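Long-range contacts in chemotaxis protein CheX (Vibrio vulnificus, PDB 6VPW), which probably removes the phosphoryl group from the response regulator CheY, helping to end the chemotactic signal sent to the flagellar motor: residues T62-L67 with S143-F149; A68-M72 with E86-M90; C132-I138 with I150-E155. All blocks are in the same frame, centred on the assembly; numbering follows the deposited sequence.

Interaction 1: residues T62-L67 with S143-F149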
loop_
_atom_site.group_PDB
_atom_site.type_symbol
_atom_site.label_atom_id
_atom_site.label_comp_id
_atom_site.label_asym_id
_atom_site.label_seq_id
_atom_site.Cartn_x
_atom_site.Cartn_y
_atom_site.Cartn_z
ATOM N N THR A 62 -3.544 9.945 1.632
ATOM C CA THR A 62 -4.828 9.781 0.919
ATOM C C THR A 62 -5.360 11.167 0.581
ATOM O O THR A 62 -5.340 12.036 1.488
ATOM C CB THR A 62 -5.808 8.984 1.786
ATOM O OG1 THR A 62 -5.231 7.688 2.000
ATOM C CG2 THR A 62 -7.168 8.883 1.137
ATOM N N PHE A 63 -5.838 11.331 -0.654
ATOM C CA PHE A 63 -6.384 12.624 -1.126
ATOM C C PHE A 63 -7.812 12.487 -1.646
ATOM O O PHE A 63 -8.134 11.482 -2.330
ATOM C CB PHE A 63 -5.578 13.150 -2.319
ATOM C CG PHE A 63 -4.126 13.427 -2.042
ATOM C CD1 PHE A 63 -3.717 14.659 -1.569
ATOM C CD2 PHE A 63 -3.173 12.441 -2.226
ATOM C CE1 PHE A 63 -2.378 14.910 -1.316
ATOM C CE2 PHE A 63 -1.835 12.695 -1.982
ATOM C CZ PHE A 63 -1.439 13.937 -1.549
ATOM N N ASP A 64 -8.617 13.518 -1.376
ATOM C CA ASP A 64 -9.925 13.665 -2.063
ATOM C C ASP A 64 -9.600 13.971 -3.526
ATOM O O ASP A 64 -8.558 14.629 -3.771
ATOM C CB ASP A 64 -10.781 14.784 -1.455
ATOM C CG ASP A 64 -11.365 14.437 -0.098
ATOM O OD1 ASP A 64 -11.292 13.265 0.269
ATOM O OD2 ASP A 64 -11.884 15.348 0.577
ATOM N N GLU A 65 -10.463 13.548 -4.455
ATOM C CA GLU A 65 -10.225 13.784 -5.905
ATOM C C GLU A 65 -10.026 15.278 -6.168
ATOM O O GLU A 65 -9.061 15.624 -6.883
ATOM C CB GLU A 65 -11.390 13.233 -6.735
ATOM C CG GLU A 65 -11.254 13.483 -8.224
ATOM C CD GLU A 65 -12.229 12.687 -9.076
ATOM O OE1 GLU A 65 -12.150 12.792 -10.316
ATOM O OE2 GLU A 65 -13.050 11.953 -8.498
ATOM N N GLY A 66 -10.895 16.122 -5.602
ATOM C CA GLY A 66 -10.828 17.579 -5.825
ATOM C C GLY A 66 -9.452 18.132 -5.498
ATOM O O GLY A 66 -8.924 18.942 -6.289
ATOM N N LEU A 67 -8.879 17.686 -4.381
ATOM C CA LEU A 67 -7.552 18.169 -3.916
ATOM C C LEU A 67 -6.448 17.649 -4.843
ATOM O O LEU A 67 -5.569 18.448 -5.242
ATOM C CB LEU A 67 -7.354 17.703 -2.473
ATOM C CG LEU A 67 -5.986 18.003 -1.867
ATOM C CD1 LEU A 67 -5.634 19.470 -2.034
ATOM C CD2 LEU A 67 -5.954 17.601 -0.408
ATOM N N SER A 143 -8.503 21.649 3.002
ATOM C CA SER A 143 -8.341 22.750 2.027
ATOM C C SER A 143 -9.723 22.988 1.412
ATOM O O SER A 143 -10.619 22.117 1.592
ATOM C CB SER A 143 -7.309 22.431 0.993
ATOM O OG SER A 143 -7.834 21.542 0.033
ATOM N N GLN A 144 -9.903 24.080 0.689
ATOM C CA GLN A 144 -11.259 24.323 0.137
ATOM C C GLN A 144 -11.512 23.350 -1.013
ATOM O O GLN A 144 -12.683 23.151 -1.353
ATOM C CB GLN A 144 -11.419 25.771 -0.323
ATOM C CG GLN A 144 -10.426 26.199 -1.385
ATOM C CD GLN A 144 -10.859 27.507 -1.988
ATOM O OE1 GLN A 144 -11.792 27.564 -2.786
ATOM N NE2 GLN A 144 -10.163 28.566 -1.626
ATOM N N TRP A 145 -10.449 22.722 -1.528
ATOM C CA TRP A 145 -10.572 21.821 -2.703
ATOM C C TRP A 145 -10.797 20.380 -2.246
ATOM O O TRP A 145 -11.113 19.534 -3.101
ATOM C CB TRP A 145 -9.341 21.964 -3.596
ATOM C CG TRP A 145 -9.102 23.385 -3.990
ATOM C CD1 TRP A 145 -9.785 24.115 -4.917
ATOM C CD2 TRP A 145 -8.129 24.271 -3.417
ATOM N NE1 TRP A 145 -9.298 25.396 -4.968
ATOM C CE2 TRP A 145 -8.276 25.519 -4.062
ATOM C CE3 TRP A 145 -7.138 24.124 -2.441
ATOM C CZ2 TRP A 145 -7.467 26.612 -3.751
ATOM C CZ3 TRP A 145 -6.352 25.209 -2.126
ATOM C CH2 TRP A 145 -6.508 26.429 -2.779
ATOM N N GLY A 146 -10.682 20.128 -0.943
ATOM C CA GLY A 146 -10.879 18.776 -0.413
ATOM C C GLY A 146 -9.878 18.445 0.680
ATOM O O GLY A 146 -8.918 19.227 0.893
ATOM N N ASN A 147 -10.063 17.272 1.277
ATOM C CA ASN A 147 -9.290 16.843 2.461
ATOM C C ASN A 147 -8.280 15.756 2.077
ATOM O O ASN A 147 -8.355 15.183 0.960
ATOM C CB ASN A 147 -10.241 16.379 3.571
ATOM C CG ASN A 147 -11.185 17.468 4.048
ATOM O OD1 ASN A 147 -10.886 18.659 3.964
ATOM N ND2 ASN A 147 -12.331 17.068 4.565
ATOM N N ALA A 148 -7.348 15.521 2.987
ATOM C CA ALA A 148 -6.325 14.483 2.801
ATOM C C ALA A 148 -5.956 13.950 4.177
ATOM O O ALA A 148 -6.368 14.546 5.188
ATOM C CB ALA A 148 -5.115 15.059 2.102
ATOM N N PHE A 149 -5.229 12.848 4.215
ATOM C CA PHE A 149 -4.716 12.431 5.533
ATOM C C PHE A 149 -3.525 11.508 5.323
ATOM O O PHE A 149 -3.432 10.797 4.293
ATOM C CB PHE A 149 -5.809 11.835 6.425
ATOM C CG PHE A 149 -6.604 10.732 5.796
ATOM C CD1 PHE A 149 -6.147 9.422 5.834
ATOM C CD2 PHE A 149 -7.802 11.005 5.157
ATOM C CE1 PHE A 149 -6.877 8.398 5.240
ATOM C CE2 PHE A 149 -8.526 9.983 4.559
ATOM C CZ PHE A 149 -8.068 8.683 4.610
HETATM O O HOH W 1 -3.632 7.714 4.274
#
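Thr62 and Phe149 form the tight end of this contact, as an antiparallel hydrogen-bonded pair. Thr62 N reaches Phe149 O at 2.8 Å, and Phe149 N returns a bond to Thr62 O. With CG held between its backbone N and carbonyl carbon (chi1 52°), Phe149 lies alongside Thr62, and Thr62 CB sits 3.8 Å from the ring centroid over one face, a CH-pi contact. Thr62 OG1 shares a water with Phe149 O and is hydrogen-bonded to Ser45 OG. Next comes the non-hydrogen-bonded pair Phe63-Ala148; Leu67 CD2 packs on Ala148 CB at 3.7 Å and also lies in plane at the edge of the Phe63 ring.

Where strand 56-63 ends and strand 148-154 begins, Asp64 N donates to Asn147 O at 2.9 Å, and Asn147 N meets Asp64 OD2 at 2.7 Å from above the carboxylate plane. The backbones of Gly66 and Gly146 stay close. The loose, solvent side consists of the exposed Asn147, Gln144 and Trp145 side chains. Ser143 OG donates to Gly146 O at 2.7 Å and accepts from Trp145 N, the latter making an ST turn. The contact pairs strands 56-63 and 148-154 and sets the hairpin turn against the start of helix 65-76.

Interaction 2: residues A68-M72 with E86-M90; sequences ALEIM and EVTDM
Met72 of helix 65-76 reaches across to Val87 and Met90 of helix 85-107, and these three residues bury more surface than any others in the contact. Met72 is bent at chi2 (-72°) and again at chi3, which folds its thioether over the neighbouring helix. Its SD comes to 3.3 Å from Met90 CB and to 3.8 Å from Val87 CA, placing the sulfur close against the helix backbone. The terminal methyl continues along that surface: Met72 CE lies 3.8 Å from Val87 CG2 and 3.9 Å from Glu86 CG, so the aliphatic part of an otherwise exposed glutamate closes the outer margin.

Met90 answers from its own side. CG stands anti to the backbone N (chi1 169°), and the chain then bends back, bringing Met90 CE within 3.4 Å of Met72 CG, a carbon-carbon distance short for van der Waals packing. The two methionines therefore interlock, each thioether lying against the other's chain. Met90 CE also reaches Ala68 O at 3.7 Å, one turn earlier on the first helix.

The short helical segments run nearly at right angles (86°), with their axes 10.5 Å apart at closest approach, a spacing bridged here by the long, flexible methionines. In relatives of the CheC and CheX family, a long helix comparable to 85-107 bears the Glu and Asn of the phosphatase site.

Against Leu69, Val87 packs more loosely, its CG2 lying 4.4 Å from Leu69 CD2. Around this patch, Met72 also packs on Pro80 and Met90 on Met75, while Ile71 touches Leu19 and Ala23 of helix 8-23. Away from the methionines, Asp89 makes a salt bridge to Lys131 of the second subunit, and Thr88 OG1 is hydrogen-bonded to that same lysine.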
loop_
_atom_site.group_PDB
_atom_site.type_symbol
_atom_site.label_atom_id
_atom_site.label_comp_id
_atom_site.label_asym_id
_atom_site.label_seq_id
_atom_site.Cartn_x
_atom_site.Cartn_y
_atom_site.Cartn_z
ATOM N N ALA A 68 -6.486 16.356 -5.156
ATOM C CA ALA A 68 -5.527 15.760 -6.108
ATOM C C ALA A 68 -5.560 16.531 -7.439
ATOM O O ALA A 68 -4.474 16.851 -7.972
ATOM C CB ALA A 68 -5.870 14.298 -6.305
ATOM N N LEU A 69 -6.755 16.801 -7.977
ATOM C CA LEU A 69 -6.851 17.538 -9.264
ATOM C C LEU A 69 -6.293 18.956 -9.084
ATOM O O LEU A 69 -5.614 19.434 -10.014
ATOM C CB LEU A 69 -8.304 17.549 -9.760
ATOM C CG LEU A 69 -8.874 16.196 -10.194
ATOM C CD1 LEU A 69 -10.338 16.320 -10.601
ATOM C CD2 LEU A 69 -8.073 15.605 -11.338
ATOM N N GLU A 70 -6.516 19.586 -7.922
ATOM C CA GLU A 70 -5.992 20.965 -7.707
ATOM C C GLU A 70 -4.462 20.923 -7.672
ATOM O O GLU A 70 -3.833 21.782 -8.312
ATOM C CB GLU A 70 -6.554 21.585 -6.427
ATOM C CG GLU A 70 -6.374 23.094 -6.351
ATOM C CD GLU A 70 -7.246 23.897 -7.299
ATOM O OE1 GLU A 70 -8.226 23.333 -7.851
ATOM O OE2 GLU A 70 -6.929 25.074 -7.513
ATOM N N ILE A 71 -3.882 19.955 -6.960
ATOM C CA ILE A 71 -2.399 19.804 -6.913
ATOM C C ILE A 71 -1.873 19.625 -8.344
ATOM O O ILE A 71 -0.918 20.353 -8.717
ATOM C CB ILE A 71 -2.010 18.643 -5.969
ATOM C CG1 ILE A 71 -2.395 18.969 -4.525
ATOM C CG2 ILE A 71 -0.535 18.289 -6.086
ATOM C CD1 ILE A 71 -2.302 17.793 -3.578
ATOM N N MET A 72 -2.485 18.714 -9.113
ATOM C CA MET A 72 -2.081 18.407 -10.514
ATOM C C MET A 72 -2.157 19.671 -11.377
ATOM O O MET A 72 -1.219 19.903 -12.161
ATOM C CB MET A 72 -3.002 17.352 -11.134
ATOM C CG MET A 72 -2.725 15.950 -10.651
ATOM S SD MET A 72 -1.186 15.302 -11.341
ATOM C CE MET A 72 -1.622 15.185 -13.076
ATOM N N GLU A 86 -1.609 9.876 -15.297
ATOM C CA GLU A 86 -0.742 11.045 -14.985
ATOM C C GLU A 86 -0.964 11.458 -13.518
ATOM O O GLU A 86 0.017 11.817 -12.863
ATOM C CB GLU A 86 -1.028 12.179 -15.970
ATOM C CG GLU A 86 0.071 13.217 -16.050
ATOM C CD GLU A 86 -0.157 14.257 -17.136
ATOM O OE1 GLU A 86 -1.182 14.153 -17.844
ATOM O OE2 GLU A 86 0.689 15.162 -17.275
ATOM N N VAL A 87 -2.205 11.382 -13.029
ATOM C CA VAL A 87 -2.527 11.754 -11.615
ATOM C C VAL A 87 -1.927 10.692 -10.680
ATOM O O VAL A 87 -1.363 11.071 -9.637
ATOM C CB VAL A 87 -4.042 11.911 -11.384
ATOM C CG1 VAL A 87 -4.367 12.143 -9.920
ATOM C CG2 VAL A 87 -4.641 13.020 -12.238
ATOM N N THR A 88 -2.028 9.412 -11.039
ATOM C CA THR A 88 -1.440 8.357 -10.163
ATOM C C THR A 88 0.094 8.481 -10.164
ATOM O O THR A 88 0.703 8.274 -9.093
ATOM C CB THR A 88 -1.954 6.978 -10.577
ATOM O OG1 THR A 88 -1.485 6.749 -11.903
ATOM C CG2 THR A 88 -3.463 6.883 -10.512
ATOM N N ASP A 89 0.701 8.829 -11.307
ATOM C CA ASP A 89 2.174 9.031 -11.341
ATOM C C ASP A 89 2.533 10.154 -10.362
ATOM O O ASP A 89 3.488 9.985 -9.586
ATOM C CB ASP A 89 2.681 9.367 -12.745
ATOM C CG ASP A 89 2.722 8.184 -13.698
ATOM O OD1 ASP A 89 2.488 7.043 -13.235
ATOM O OD2 ASP A 89 2.973 8.413 -14.903
ATOM N N MET A 90 1.753 11.237 -10.373
ATOM C CA MET A 90 2.024 12.393 -9.477
ATOM C C MET A 90 1.875 11.984 -8.000
ATOM O O MET A 90 2.673 12.450 -7.179
ATOM C CB MET A 90 1.077 13.556 -9.787
ATOM C CG MET A 90 1.114 14.663 -8.753
ATOM S SD MET A 90 0.142 14.291 -7.244
ATOM C CE MET A 90 -1.526 14.561 -7.844
#

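Interaction 3: residues C132-I138 with I150-E155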
loop_
_atom_site.group_PDB
_atom_site.type_symbol
_atom_site.label_atom_id
_atom_site.label_comp_id
_atom_site.label_asym_id
_atom_site.label_seq_id
_atom_site.Cartn_x
_atom_site.Cartn_y
_atom_site.Cartn_z
ATOM N N CYS A 132 0.194 -2.894 11.780
ATOM C CA CYS A 132 1.566 -3.070 12.338
ATOM C C CYS A 132 1.416 -3.114 13.862
ATOM O O CYS A 132 0.289 -2.895 14.326
ATOM C CB CYS A 132 2.559 -2.070 11.737
ATOM S SG CYS A 132 3.059 -0.641 12.737
ATOM N N GLU A 133 2.471 -3.466 14.601
ATOM C CA GLU A 133 2.360 -3.639 16.083
ATOM C C GLU A 133 2.408 -2.296 16.819
ATOM O O GLU A 133 1.956 -2.247 17.982
ATOM C CB GLU A 133 3.473 -4.557 16.590
ATOM C CG GLU A 133 3.376 -5.960 16.029
ATOM C CD GLU A 133 2.072 -6.671 16.357
ATOM O OE1 GLU A 133 1.729 -6.756 17.554
ATOM O OE2 GLU A 133 1.387 -7.102 15.414
ATOM N N GLY A 134 2.951 -1.257 16.191
ATOM C CA GLY A 134 3.030 0.063 16.845
ATOM C C GLY A 134 1.702 0.794 16.790
ATOM O O GLY A 134 0.708 0.205 16.342
ATOM N N SER A 135 1.701 2.057 17.211
ATOM C CA SER A 135 0.470 2.885 17.225
ATOM C C SER A 135 0.219 3.437 15.815
ATOM O O SER A 135 1.198 3.907 15.180
ATOM C CB SER A 135 0.603 3.985 18.258
ATOM O OG SER A 135 -0.575 4.775 18.332
ATOM N N ILE A 136 -1.020 3.324 15.320
ATOM C CA ILE A 136 -1.356 3.920 13.992
ATOM C C ILE A 136 -1.744 5.381 14.229
ATOM O O ILE A 136 -2.776 5.620 14.894
ATOM C CB ILE A 136 -2.475 3.155 13.264
ATOM C CG1 ILE A 136 -2.114 1.675 13.079
ATOM C CG2 ILE A 136 -2.787 3.842 11.939
ATOM C CD1 ILE A 136 -3.262 0.816 12.633
ATOM N N ILE A 137 -0.949 6.304 13.691
ATOM C CA ILE A 137 -1.201 7.768 13.833
ATOM C C ILE A 137 -1.859 8.268 12.545
ATOM O O ILE A 137 -1.364 7.911 11.443
ATOM C CB ILE A 137 0.113 8.522 14.109
ATOM C CG1 ILE A 137 0.875 7.961 15.316
ATOM C CG2 ILE A 137 -0.155 10.015 14.253
ATOM C CD1 ILE A 137 0.137 8.084 16.618
ATOM N N ILE A 138 -2.963 9.002 12.674
ATOM C CA ILE A 138 -3.626 9.619 11.493
ATOM C C ILE A 138 -3.416 11.127 11.621
ATOM O O ILE A 138 -3.577 11.644 12.730
ATOM C CB ILE A 138 -5.117 9.243 11.363
ATOM C CG1 ILE A 138 -5.735 9.857 10.102
ATOM C CG2 ILE A 138 -5.899 9.630 12.612
ATOM C CD1 ILE A 138 -7.127 9.345 9.781
ATOM N N ILE A 150 -2.601 11.623 6.257
ATOM C CA ILE A 150 -1.423 10.724 6.323
ATOM C C ILE A 150 -1.725 9.708 7.415
ATOM O O ILE A 150 -2.280 10.110 8.473
ATOM C CB ILE A 150 -0.120 11.467 6.650
ATOM C CG1 ILE A 150 0.279 12.425 5.535
ATOM C CG2 ILE A 150 1.005 10.472 6.955
ATOM C CD1 ILE A 150 1.416 13.334 5.916
ATOM N N GLU A 151 -1.427 8.443 7.143
ATOM C CA GLU A 151 -1.505 7.434 8.220
ATOM C C GLU A 151 -0.118 6.817 8.291
ATOM O O GLU A 151 0.521 6.581 7.208
ATOM C CB GLU A 151 -2.601 6.392 8.018
ATOM C CG GLU A 151 -4.003 6.940 8.163
ATOM C CD GLU A 151 -5.055 5.847 8.214
ATOM O OE1 GLU A 151 -6.248 6.162 8.046
ATOM O OE2 GLU A 151 -4.679 4.693 8.437
ATOM N N ILE A 152 0.347 6.576 9.511
ATOM C CA ILE A 152 1.717 6.021 9.637
ATOM C C ILE A 152 1.725 5.030 10.795
ATOM O O ILE A 152 0.938 5.214 11.747
ATOM C CB ILE A 152 2.719 7.177 9.785
ATOM C CG1 ILE A 152 4.145 6.750 9.455
ATOM C CG2 ILE A 152 2.613 7.828 11.157
ATOM C CD1 ILE A 152 5.024 7.925 9.099
ATOM N N CYS A 153 2.511 3.975 10.636
ATOM C CA CYS A 153 2.652 2.915 11.667
ATOM C C CYS A 153 4.104 2.451 11.619
ATOM O O CYS A 153 4.563 2.089 10.513
ATOM C CB CYS A 153 1.698 1.744 11.412
ATOM S SG CYS A 153 1.485 0.590 12.811
ATOM N N PHE A 154 4.812 2.541 12.742
ATOM C CA PHE A 154 6.188 1.990 12.842
ATOM C C PHE A 154 6.210 0.979 13.985
ATOM O O PHE A 154 5.499 1.187 14.984
ATOM C CB PHE A 154 7.250 3.062 13.093
ATOM C CG PHE A 154 7.703 3.821 11.878
ATOM C CD1 PHE A 154 8.736 3.336 11.093
ATOM C CD2 PHE A 154 7.113 5.022 11.532
ATOM C CE1 PHE A 154 9.183 4.052 9.997
ATOM C CE2 PHE A 154 7.554 5.729 10.427
ATOM C CZ PHE A 154 8.582 5.236 9.659
ATOM N N GLU A 155 6.975 -0.096 13.816
ATOM C CA GLU A 155 7.130 -1.117 14.894
ATOM C C GLU A 155 8.629 -1.378 15.113
ATOM O O GLU A 155 9.027 -2.039 16.071
ATOM C CB GLU A 155 6.360 -2.393 14.551
ATOM C CG GLU A 155 6.765 -3.009 13.233
ATOM C CD GLU A 155 6.269 -4.426 13.036
ATOM O OE1 GLU A 155 7.133 -5.324 12.966
ATOM O OE2 GLU A 155 5.030 -4.628 12.953
ATOM O OXT GLU A 155 9.492 -0.931 14.352
HETATM O O HOH W 2 3.791 3.778 15.181
#
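The open end of the beta hairpin formed by strands 137-142 and 148-154 is held here by backbone pairing and by the disulfide between Cys132 and Cys153. Ile137 and Ile152 make the antiparallel hydrogen-bonded pair: Ile137 N to Ile152 O and Ile152 N to Ile137 O are both 2.9 Å. In the next, non-hydrogen-bonded pair, Ile138 and Glu151 run side by side, with Ile138 CG1 3.9 Å from Glu151 CG. The Glu151 carboxylate has its ionic partner in Lys35.

Toward the C terminus the backbones stay close, Gly134 CA lying 3.3 Å from Phe154 O, but direct N-H...O bonds between the main chains give way to other links. One water accepts a hydrogen bond from Phe154 N and donates one to Ser135 O at 2.6 Å. About the S-S bond of Cys132 and Cys153 the torsion is -92°, close to the relaxed value, although Cys132 chi1 (103°) is not staggered. Ile136 CG1 packs on Cys153 SG at 3.8 Å. Glu133 N donates a long hydrogen bond (3.3 Å) to Glu155 OE2 on its anti side; OE1 of that glutamate pairs with Arg56. Gly134 N is buried with no partner in the model. Cys132 and Glu155 also pack on Thr117 of the second subunit, while Ile152 and Phe154 lean on helix 8-23. The whole is an antiparallel beta hairpin whose open end is cross-linked by a disulfide.

Following the chain from the N terminus, residues 62-67 come first, where strand 56-63 gives way to helix 65-76. Interaction 2 then closes a short loop between this helix and the start of helix 85-107. It is nested inside the far longer loop that interaction 1 closes when 143-149 returns to 62-67. Interaction 3 opens at 132-138, before that return, and closes at 150-155, after it, so interactions 1 and 3 cross. They share strand 148-154, and Phe149 touches Ile138 between them. Interactions 1 and 2 share helix 65-76, where Phe63 packs on Ile71. Interactions 2 and 3 lie about 25 Å apart between centres, yet each touches the second subunit.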